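Local coordinates for B-type Cna protein (Enterococcus faecium, PDB 6FWY) that is of unknown function but is the thioester domain of a cell-wall-anchored surface protein and may, like related domains, attach the bacterium covalently to host molecules, at residues S181-N186 against A239-T244; S234-A239 against T267-S272; K20-I25 against W124-H129. One frame throughout, in Å; residues are numbered along the deposited sequence.

Contact 1 (S181-N186 against A239-T244); sequences SNKTGN and ANVSTT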
loop_
_atom_site.group_PDB
_atom_site.type_symbol
_atom_site.label_atom_id
_atom_site.label_comp_id
_atom_site.label_asym_id
_atom_site.label_seq_id
_atom_site.Cartn_x
_atom_site.Cartn_y
_atom_site.Cartn_z
ATOM N N SER A 181 -0.169 -12.900 8.699
ATOM C CA SER A 181 -0.253 -11.586 8.066
ATOM C C SER A 181 0.355 -11.618 6.667
ATOM O O SER A 181 1.284 -12.376 6.396
ATOM C CB SER A 181 0.462 -10.526 8.910
ATOM O OG SER A 181 0.238 -9.214 8.404
ATOM N N ASN A 182 -0.173 -10.766 5.792
ATOM C CA ASN A 182 0.439 -10.526 4.488
ATOM C C ASN A 182 1.461 -9.380 4.502
ATOM O O ASN A 182 1.965 -9.010 3.458
ATOM C CB ASN A 182 -0.625 -10.285 3.424
ATOM C CG ASN A 182 -1.369 -8.977 3.619
ATOM O OD1 ASN A 182 -1.415 -8.434 4.726
ATOM N ND2 ASN A 182 -1.975 -8.477 2.547
ATOM N N LYS A 183 1.764 -8.823 5.678
ATOM C CA LYS A 183 2.805 -7.799 5.829
ATOM C C LYS A 183 3.824 -8.256 6.876
ATOM O O LYS A 183 3.511 -9.054 7.743
ATOM C CB LYS A 183 2.194 -6.455 6.244
ATOM C CG LYS A 183 1.059 -5.939 5.357
ATOM C CD LYS A 183 1.518 -5.578 3.952
ATOM C CE LYS A 183 0.340 -5.240 3.026
ATOM N NZ LYS A 183 -0.470 -4.092 3.517
ATOM N N THR A 184 5.041 -7.728 6.780
ATOM C CA THR A 184 6.108 -8.042 7.733
ATOM C C THR A 184 6.058 -7.053 8.910
ATOM O O THR A 184 5.685 -5.870 8.747
ATOM C CB THR A 184 7.515 -8.047 7.066
ATOM O OG1 THR A 184 7.936 -6.708 6.759
ATOM C CG2 THR A 184 7.519 -8.855 5.745
ATOM N N GLY A 185 6.422 -7.557 10.087
ATOM C CA GLY A 185 6.390 -6.795 11.330
ATOM C C GLY A 185 6.236 -7.721 12.529
ATOM O O GLY A 185 6.768 -8.823 12.527
ATOM N N ASN A 186 5.515 -7.265 13.551
ATOM C CA ASN A 186 5.228 -8.068 14.757
ATOM C C ASN A 186 3.904 -7.624 15.354
ATOM O O ASN A 186 3.278 -6.698 14.839
ATOM C CB ASN A 186 6.377 -7.968 15.803
ATOM C CG ASN A 186 6.642 -6.553 16.262
ATOM O OD1 ASN A 186 5.738 -5.733 16.409
ATOM N ND2 ASN A 186 7.893 -6.264 16.517
ATOM N N ALA A 239 -1.114 -5.867 15.493
ATOM C CA ALA A 239 0.017 -5.959 14.571
ATOM C C ALA A 239 0.587 -4.573 14.303
ATOM O O ALA A 239 -0.136 -3.579 14.285
ATOM C CB ALA A 239 -0.376 -6.650 13.285
ATOM N N ASN A 240 1.899 -4.514 14.151
ATOM C CA ASN A 240 2.584 -3.312 13.751
ATOM C C ASN A 240 3.432 -3.723 12.562
ATOM O O ASN A 240 4.407 -4.473 12.712
ATOM C CB ASN A 240 3.449 -2.748 14.877
ATOM C CG ASN A 240 3.979 -1.355 14.552
ATOM O OD1 ASN A 240 3.586 -0.733 13.546
ATOM N ND2 ASN A 240 4.859 -0.854 15.386
ATOM N N VAL A 241 3.023 -3.253 11.389
ATOM C CA VAL A 241 3.563 -3.737 10.136
ATOM C C VAL A 241 4.103 -2.618 9.272
ATOM O O VAL A 241 3.829 -1.446 9.487
ATOM C CB VAL A 241 2.524 -4.542 9.326
ATOM C CG1 VAL A 241 1.991 -5.699 10.157
ATOM C CG2 VAL A 241 1.381 -3.660 8.817
ATOM N N SER A 242 4.895 -3.029 8.304
ATOM C CA SER A 242 5.384 -2.174 7.259
ATOM C C SER A 242 4.394 -2.324 6.103
ATOM O O SER A 242 3.976 -3.444 5.801
ATOM C CB SER A 242 6.762 -2.653 6.850
ATOM O OG SER A 242 7.352 -1.740 5.985
ATOM N N THR A 243 3.997 -1.212 5.486
ATOM C CA THR A 243 3.085 -1.240 4.356
ATOM C C THR A 243 3.476 -0.148 3.351
ATOM O O THR A 243 3.886 0.944 3.740
ATOM C CB THR A 243 1.603 -1.098 4.827
ATOM O OG1 THR A 243 0.695 -1.439 3.762
ATOM C CG2 THR A 243 1.269 0.344 5.356
ATOM N N THR A 244 3.382 -0.471 2.063
ATOM C CA THR A 244 3.688 0.478 0.974
ATOM C C THR A 244 2.383 0.832 0.242
ATOM O O THR A 244 1.823 0.006 -0.490
ATOM C CB THR A 244 4.798 -0.084 0.053
ATOM O OG1 THR A 244 5.983 -0.320 0.840
ATOM C CG2 THR A 244 5.179 0.881 -1.052
HETATM O O HOH W 1 5.527 -5.354 4.882
#
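Lys183 lies over Val241 where a short connection from strand 172-181 leads into strand 185-191, which pairs antiparallel with the long strand 231-250. The lysine CB rests 3.6 Å from CB of Val241, the two side chains crossing at about a right angle, and the chain then runs past the carbonyl oxygen of Ser242. Bends at its second and fourth torsions (chi2 -66°) bring the ammonium group round to Thr243, where NZ donates to OG1 at 2.9 Å. That hydroxyl is also bonded to Asn245, and NZ has further acceptors in Pro155 O and Thr157 OG1, so the lysine ties the connection to two other parts of the chain.

The backbone ladder starts alongside. Ser242 N donates to Thr184 O at 3.0 Å, while a water accepts from Thr184 N and donates to Ser242 O, bridging the two backbones. Gly185 and Val241 form a non-hydrogen-bonded pair with CA atoms 4.3 Å apart, and Gly185 CA lies 3.4 Å from Asn240 O in a CA-H...O contact. The next pair, Asn186 with Asn240, is hydrogen-bonded in both directions, and its side chains lie side by side, pointing the same way, with amide planes 61° apart.

The connection itself contains an ST turn: Ser181 OG, which is also hydrogen-bonded to Glu158 O, accepts from the backbone N of Lys183 at 3.1 Å, with an N-H...O angle of 165°.

Contact 2 (S234-A239 against T267-S272); sequences SFKGTA and TKDSKS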
loop_
_atom_site.group_PDB
_atom_site.type_symbol
_atom_site.label_atom_id
_atom_site.label_comp_id
_atom_site.label_asym_id
_atom_site.label_seq_id
_atom_site.Cartn_x
_atom_site.Cartn_y
_atom_site.Cartn_z
ATOM N N SER A 234 -9.096 -13.284 28.455
ATOM C CA SER A 234 -9.312 -12.790 27.093
ATOM C C SER A 234 -8.203 -11.838 26.677
ATOM O O SER A 234 -7.634 -11.141 27.497
ATOM C CB SER A 234 -10.705 -12.156 26.952
ATOM O OG SER A 234 -10.831 -10.996 27.752
ATOM N N PHE A 235 -7.884 -11.835 25.386
ATOM C CA PHE A 235 -6.857 -10.938 24.838
ATOM C C PHE A 235 -7.058 -10.665 23.351
ATOM O O PHE A 235 -7.891 -11.296 22.698
ATOM C CB PHE A 235 -5.450 -11.505 25.091
ATOM C CG PHE A 235 -5.118 -12.744 24.294
ATOM C CD1 PHE A 235 -5.514 -13.998 24.725
ATOM C CD2 PHE A 235 -4.383 -12.650 23.122
ATOM C CE1 PHE A 235 -5.213 -15.142 23.981
ATOM C CE2 PHE A 235 -4.068 -13.780 22.372
ATOM C CZ PHE A 235 -4.482 -15.028 22.801
ATOM N N LYS A 236 -6.282 -9.710 22.847
ATOM C CA LYS A 236 -6.150 -9.454 21.412
ATOM C C LYS A 236 -4.690 -9.142 21.107
ATOM O O LYS A 236 -3.893 -8.881 22.014
ATOM C CB LYS A 236 -7.016 -8.274 20.964
ATOM C CG LYS A 236 -6.710 -6.968 21.665
ATOM C CD LYS A 236 -7.208 -5.730 20.974
ATOM C CE LYS A 236 -6.663 -4.505 21.699
ATOM N NZ LYS A 236 -7.329 -3.252 21.235
ATOM N N GLY A 237 -4.369 -9.145 19.822
ATOM C CA GLY A 237 -3.081 -8.706 19.318
ATOM C C GLY A 237 -3.271 -7.442 18.521
ATOM O O GLY A 237 -4.331 -7.246 17.936
ATOM N N THR A 238 -2.246 -6.594 18.503
ATOM C CA THR A 238 -2.205 -5.423 17.620
ATOM C C THR A 238 -0.944 -5.552 16.778
ATOM O O THR A 238 0.162 -5.361 17.274
ATOM C CB THR A 238 -2.170 -4.089 18.406
ATOM O OG1 THR A 238 -3.343 -3.975 19.233
ATOM C CG2 THR A 238 -2.111 -2.902 17.456
ATOM N N ALA A 239 -1.114 -5.867 15.493
ATOM C CA ALA A 239 0.017 -5.959 14.571
ATOM C C ALA A 239 0.587 -4.573 14.303
ATOM O O ALA A 239 -0.136 -3.579 14.285
ATOM C CB ALA A 239 -0.376 -6.650 13.285
ATOM N N THR A 267 -0.856 -0.013 12.192
ATOM C CA THR A 267 -1.310 -0.846 13.314
ATOM C C THR A 267 -2.708 -1.416 13.012
ATOM O O THR A 267 -3.547 -0.731 12.444
ATOM C CB THR A 267 -1.374 -0.066 14.634
ATOM O OG1 THR A 267 -2.187 1.100 14.463
ATOM C CG2 THR A 267 0.013 0.335 15.124
ATOM N N LYS A 268 -2.932 -2.666 13.389
ATOM C CA LYS A 268 -4.194 -3.336 13.147
ATOM C C LYS A 268 -4.459 -4.449 14.148
ATOM O O LYS A 268 -3.594 -5.288 14.378
ATOM C CB LYS A 268 -4.229 -3.921 11.735
ATOM C CG LYS A 268 -5.614 -4.439 11.316
ATOM C CD LYS A 268 -5.704 -4.577 9.804
ATOM C CE LYS A 268 -7.033 -5.164 9.397
ATOM N NZ LYS A 268 -7.300 -4.692 8.003
ATOM N N ASP A 269 -5.665 -4.454 14.712
ATOM C CA ASP A 269 -6.080 -5.430 15.718
ATOM C C ASP A 269 -6.523 -6.765 15.132
ATOM O O ASP A 269 -7.143 -6.811 14.068
ATOM C CB ASP A 269 -7.251 -4.896 16.554
ATOM C CG ASP A 269 -6.828 -3.854 17.566
ATOM O OD1 ASP A 269 -5.633 -3.545 17.651
ATOM O OD2 ASP A 269 -7.699 -3.350 18.311
ATOM N N SER A 270 -6.230 -7.836 15.869
ATOM C CA SER A 270 -6.842 -9.135 15.664
ATOM C C SER A 270 -8.255 -9.103 16.237
ATOM O O SER A 270 -8.649 -8.131 16.866
ATOM C CB SER A 270 -6.041 -10.209 16.429
ATOM O OG SER A 270 -6.236 -10.090 17.831
ATOM N N LYS A 271 -8.968 -10.205 16.093
ATOM C CA LYS A 271 -10.150 -10.437 16.912
ATOM C C LYS A 271 -9.816 -10.697 18.395
ATOM O O LYS A 271 -8.662 -10.926 18.765
ATOM C CB LYS A 271 -10.930 -11.637 16.373
ATOM C CG LYS A 271 -11.412 -11.465 14.942
ATOM C CD LYS A 271 -11.595 -12.809 14.252
ATOM C CE LYS A 271 -12.001 -12.602 12.796
ATOM N NZ LYS A 271 -12.914 -13.701 12.386
ATOM N N SER A 272 -10.846 -10.659 19.225
ATOM C CA SER A 272 -10.759 -11.021 20.621
ATOM C C SER A 272 -10.734 -12.545 20.774
ATOM O O SER A 272 -11.533 -13.244 20.161
ATOM C CB SER A 272 -11.950 -10.445 21.383
ATOM O OG SER A 272 -11.834 -10.723 22.781
#
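Asp269 reaches across to two side chains of strand 231-250, the first arm of the antiparallel beta hairpin it forms with strand 258-277. One carboxylate oxygen, OD1, accepts from Thr238 OG1 at 2.8 Å; the other, OD2, takes the salt bridge from Lys236 NZ at 2.9 Å. Both donors come from above the carboxylate plane, 37° and 41° out of it. Lys236 starts with CG between its backbone N and carbonyl carbon (chi1 59°) and then extends, laying CD and CE against OD2. This polar row is on the partly exposed side. Next to it, Thr238 CG2 packs on Thr267 CB.

The tighter part is the backbone ladder and the buried residues Gly237, Ala239 and Ser270. Ala239 and Lys268 exchange two bonds, and Ser270 N donates to Gly237 O at 2.9 Å. Beyond this the ladder changes character: the hydroxyl of Ser270 replaces a main-chain acceptor, its OG receiving Gly237 N at 2.9 Å in a nearly straight bond while donating to Lys271 O at 2.7 Å. At exposed Ser272 the direct contact reduces to a CH...O contact from its CA to Phe235 O, though Phe235 bonds again to Leu273.

Around it, Ala239 and Ser270 pack on Phe159 of strand 159-169, whereas the ring of Phe235 meets Tyr177 edge-to-face and touches Phe220 and Ile222 of strand 218-225. Along its other edge, strand 231-250 bonds to strand 185-191 through Lys236 and Thr238.

Contact 3 (K20-I25 against W124-H129); sequences KTDGYI and WSHPNH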
loop_
_atom_site.group_PDB
_atom_site.type_symbol
_atom_site.label_atom_id
_atom_site.label_comp_id
_atom_site.label_asym_id
_atom_site.label_seq_id
_atom_site.Cartn_x
_atom_site.Cartn_y
_atom_site.Cartn_z
ATOM N N LYS A 20 11.788 12.613 -20.564
ATOM C CA LYS A 20 10.641 13.466 -20.899
ATOM C C LYS A 20 10.141 13.157 -22.290
ATOM O O LYS A 20 10.870 12.615 -23.126
ATOM C CB LYS A 20 10.920 14.964 -20.795
ATOM C CG LYS A 20 11.587 15.442 -19.551
ATOM C CD LYS A 20 12.021 16.892 -19.667
ATOM C CE LYS A 20 12.666 17.284 -18.336
ATOM N NZ LYS A 20 12.953 18.749 -18.284
ATOM N N THR A 21 8.891 13.535 -22.504
ATOM C CA THR A 21 8.230 13.333 -23.783
ATOM C C THR A 21 7.218 14.445 -24.039
ATOM O O THR A 21 6.627 14.998 -23.115
ATOM C CB THR A 21 7.522 11.963 -23.855
ATOM O OG1 THR A 21 6.903 11.804 -25.130
ATOM C CG2 THR A 21 6.459 11.814 -22.783
ATOM N N ASP A 22 7.002 14.728 -25.328
ATOM C CA ASP A 22 5.923 15.609 -25.762
ATOM C C ASP A 22 4.569 14.886 -25.799
ATOM O O ASP A 22 3.523 15.518 -26.084
ATOM C CB ASP A 22 6.278 16.254 -27.123
ATOM C CG ASP A 22 6.676 15.248 -28.191
ATOM O OD1 ASP A 22 6.558 14.018 -27.981
ATOM O OD2 ASP A 22 7.146 15.688 -29.250
ATOM N N GLY A 23 4.563 13.573 -25.558
ATOM C CA GLY A 23 3.327 12.803 -25.469
ATOM C C GLY A 23 3.067 12.039 -26.732
ATOM O O GLY A 23 3.495 12.449 -27.809
ATOM N N TYR A 24 2.380 10.909 -26.593
ATOM C CA TYR A 24 1.992 10.042 -27.714
ATOM C C TYR A 24 0.516 10.190 -28.117
ATOM O O TYR A 24 0.060 9.519 -29.036
ATOM C CB TYR A 24 2.241 8.593 -27.313
ATOM C CG TYR A 24 3.692 8.308 -27.117
ATOM C CD1 TYR A 24 4.291 8.525 -25.886
ATOM C CD2 TYR A 24 4.474 7.837 -28.168
ATOM C CE1 TYR A 24 5.643 8.288 -25.708
ATOM C CE2 TYR A 24 5.815 7.571 -27.986
ATOM C CZ TYR A 24 6.383 7.786 -26.750
ATOM O OH TYR A 24 7.715 7.537 -26.601
ATOM N N ILE A 25 -0.193 11.052 -27.396
ATOM C CA ILE A 25 -1.605 11.328 -27.569
ATOM C C ILE A 25 -1.818 12.821 -27.388
ATOM O O ILE A 25 -0.927 13.537 -26.964
ATOM C CB ILE A 25 -2.497 10.526 -26.563
ATOM C CG1 ILE A 25 -2.232 10.899 -25.103
ATOM C CG2 ILE A 25 -2.306 9.018 -26.750
ATOM C CD1 ILE A 25 -3.034 12.049 -24.543
ATOM N N TRP A 124 -6.045 9.721 -30.107
ATOM C CA TRP A 124 -5.032 8.659 -30.172
ATOM C C TRP A 124 -4.095 8.854 -31.345
ATOM O O TRP A 124 -3.991 8.000 -32.224
ATOM C CB TRP A 124 -5.698 7.283 -30.204
ATOM C CG TRP A 124 -6.438 7.014 -28.941
ATOM C CD1 TRP A 124 -7.789 7.130 -28.738
ATOM C CD2 TRP A 124 -5.868 6.647 -27.673
ATOM N NE1 TRP A 124 -8.089 6.829 -27.432
ATOM C CE2 TRP A 124 -6.934 6.538 -26.755
ATOM C CE3 TRP A 124 -4.559 6.392 -27.234
ATOM C CZ2 TRP A 124 -6.740 6.178 -25.425
ATOM C CZ3 TRP A 124 -4.358 6.046 -25.905
ATOM C CH2 TRP A 124 -5.446 5.938 -25.009
ATOM N N SER A 125 -3.410 9.991 -31.345
ATOM C CA SER A 125 -2.442 10.337 -32.386
ATOM C C SER A 125 -1.702 11.591 -31.950
ATOM O O SER A 125 -2.222 12.397 -31.173
ATOM C CB SER A 125 -3.123 10.575 -33.755
ATOM O OG SER A 125 -3.962 11.716 -33.705
ATOM N N HIS A 126 -0.478 11.729 -32.444
ATOM C CA HIS A 126 0.394 12.866 -32.148
ATOM C C HIS A 126 1.323 13.095 -33.359
ATOM O O HIS A 126 1.882 12.130 -33.897
ATOM C CB HIS A 126 1.200 12.572 -30.886
ATOM C CG HIS A 126 1.939 13.763 -30.346
ATOM N ND1 HIS A 126 1.522 14.447 -29.228
ATOM C CD2 HIS A 126 3.049 14.397 -30.782
ATOM C CE1 HIS A 126 2.343 15.456 -29.010
ATOM N NE2 HIS A 126 3.265 15.457 -29.949
ATOM N N PRO A 127 1.516 14.364 -33.789
ATOM C CA PRO A 127 2.320 14.647 -35.014
ATOM C C PRO A 127 3.801 14.210 -35.018
ATOM O O PRO A 127 4.394 14.091 -36.093
ATOM C CB PRO A 127 2.228 16.176 -35.165
ATOM C CG PRO A 127 1.764 16.684 -33.845
ATOM C CD PRO A 127 0.935 15.598 -33.214
ATOM N N ASN A 128 4.372 13.954 -33.839
ATOM C CA ASN A 128 5.795 13.584 -33.658
ATOM C C ASN A 128 6.018 12.089 -33.396
ATOM O O ASN A 128 7.146 11.679 -33.157
ATOM C CB ASN A 128 6.412 14.384 -32.488
ATOM C CG ASN A 128 6.512 15.869 -32.781
ATOM O OD1 ASN A 128 6.331 16.301 -33.924
ATOM N ND2 ASN A 128 6.786 16.666 -31.744
ATOM N N HIS A 129 4.948 11.290 -33.399
ATOM C CA HIS A 129 5.062 9.853 -33.164
ATOM C C HIS A 129 4.218 9.076 -34.152
ATOM O O HIS A 129 3.160 9.547 -34.607
ATOM C CB HIS A 129 4.682 9.502 -31.718
ATOM C CG HIS A 129 5.486 10.250 -30.692
ATOM N ND1 HIS A 129 6.743 9.858 -30.294
ATOM C CD2 HIS A 129 5.220 11.398 -30.024
ATOM C CE1 HIS A 129 7.207 10.726 -29.409
ATOM N NE2 HIS A 129 6.305 11.674 -29.232
#
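The imidazole of His129 has the CD2-CE2 side of the Tyr24 ring over one face, offset toward the rim, and the carboxylate of Asp22 at its edge. Tyr24 CE2 comes to 3.4 Å from His129 ND1, with the two planes inclined at 38°. At the edge, NE2 donates to Asp22 OD1 at 2.7 Å, within the imidazole plane and on the syn lone pair of the oxygen, while the carboxylate stands nearly perpendicular to the ring. The second imidazole, that of His126, carries Gly23 O over the centre of one face, 3.1 Å above it. In its plane, ND1 makes a weak, long bond to Ile25 O.

Asp22 OD2 receives Asn128 ND2 at 2.7 Å, nearly along its C-O axis and in the amide plane of Asn128. Asp22 CG sits between the backbone N and the carbonyl carbon (chi1 53°), directing the carboxylate to the type I turn His126-His129. The loop also holds an ST turn, in which Gly23 N donates to Thr21 OG1. At the far end, Ile25 CG2 packs 3.5 Å from Trp124 CE3, and the indole has a cation-pi partner in Lys138.

Segment 124-129, part of the thioester domain, leads into helix 131-150, whose Thr134 is hydrogen-bonded to Tyr24 O. A bound tetraethylene glycol, probably from the crystallisation liquor, lies about 4 Å from the His129 side chain. The two short bonds grip both carboxylate oxygens and would partly offset the negative charge; the NE2 bond and Tyr24 would restrain rotation of the His129 ring.

How the contacts relate
Contacts 1 and 2 are neighbours, with centres 13 Å apart: they share Ala239, and both use strand 231-250, which is bordered by strand 185-191 in contact 1 and by strand 258-277 in contact 2. Asn240 of one touches Thr267 of the other, and their segments alternate along the sequence. Contact 3 closes earlier and lies far off, its centre about 42 Å from that of contact 1 and 52 Å from that of contact 2, across the molecule's centre from the latter. All three nevertheless reach one large antiparallel sheet. Strand 231-250 also pairs with strand 67-73, which pairs with strand 11-21 of contact 3, so the sheet links the distant contact to the other two.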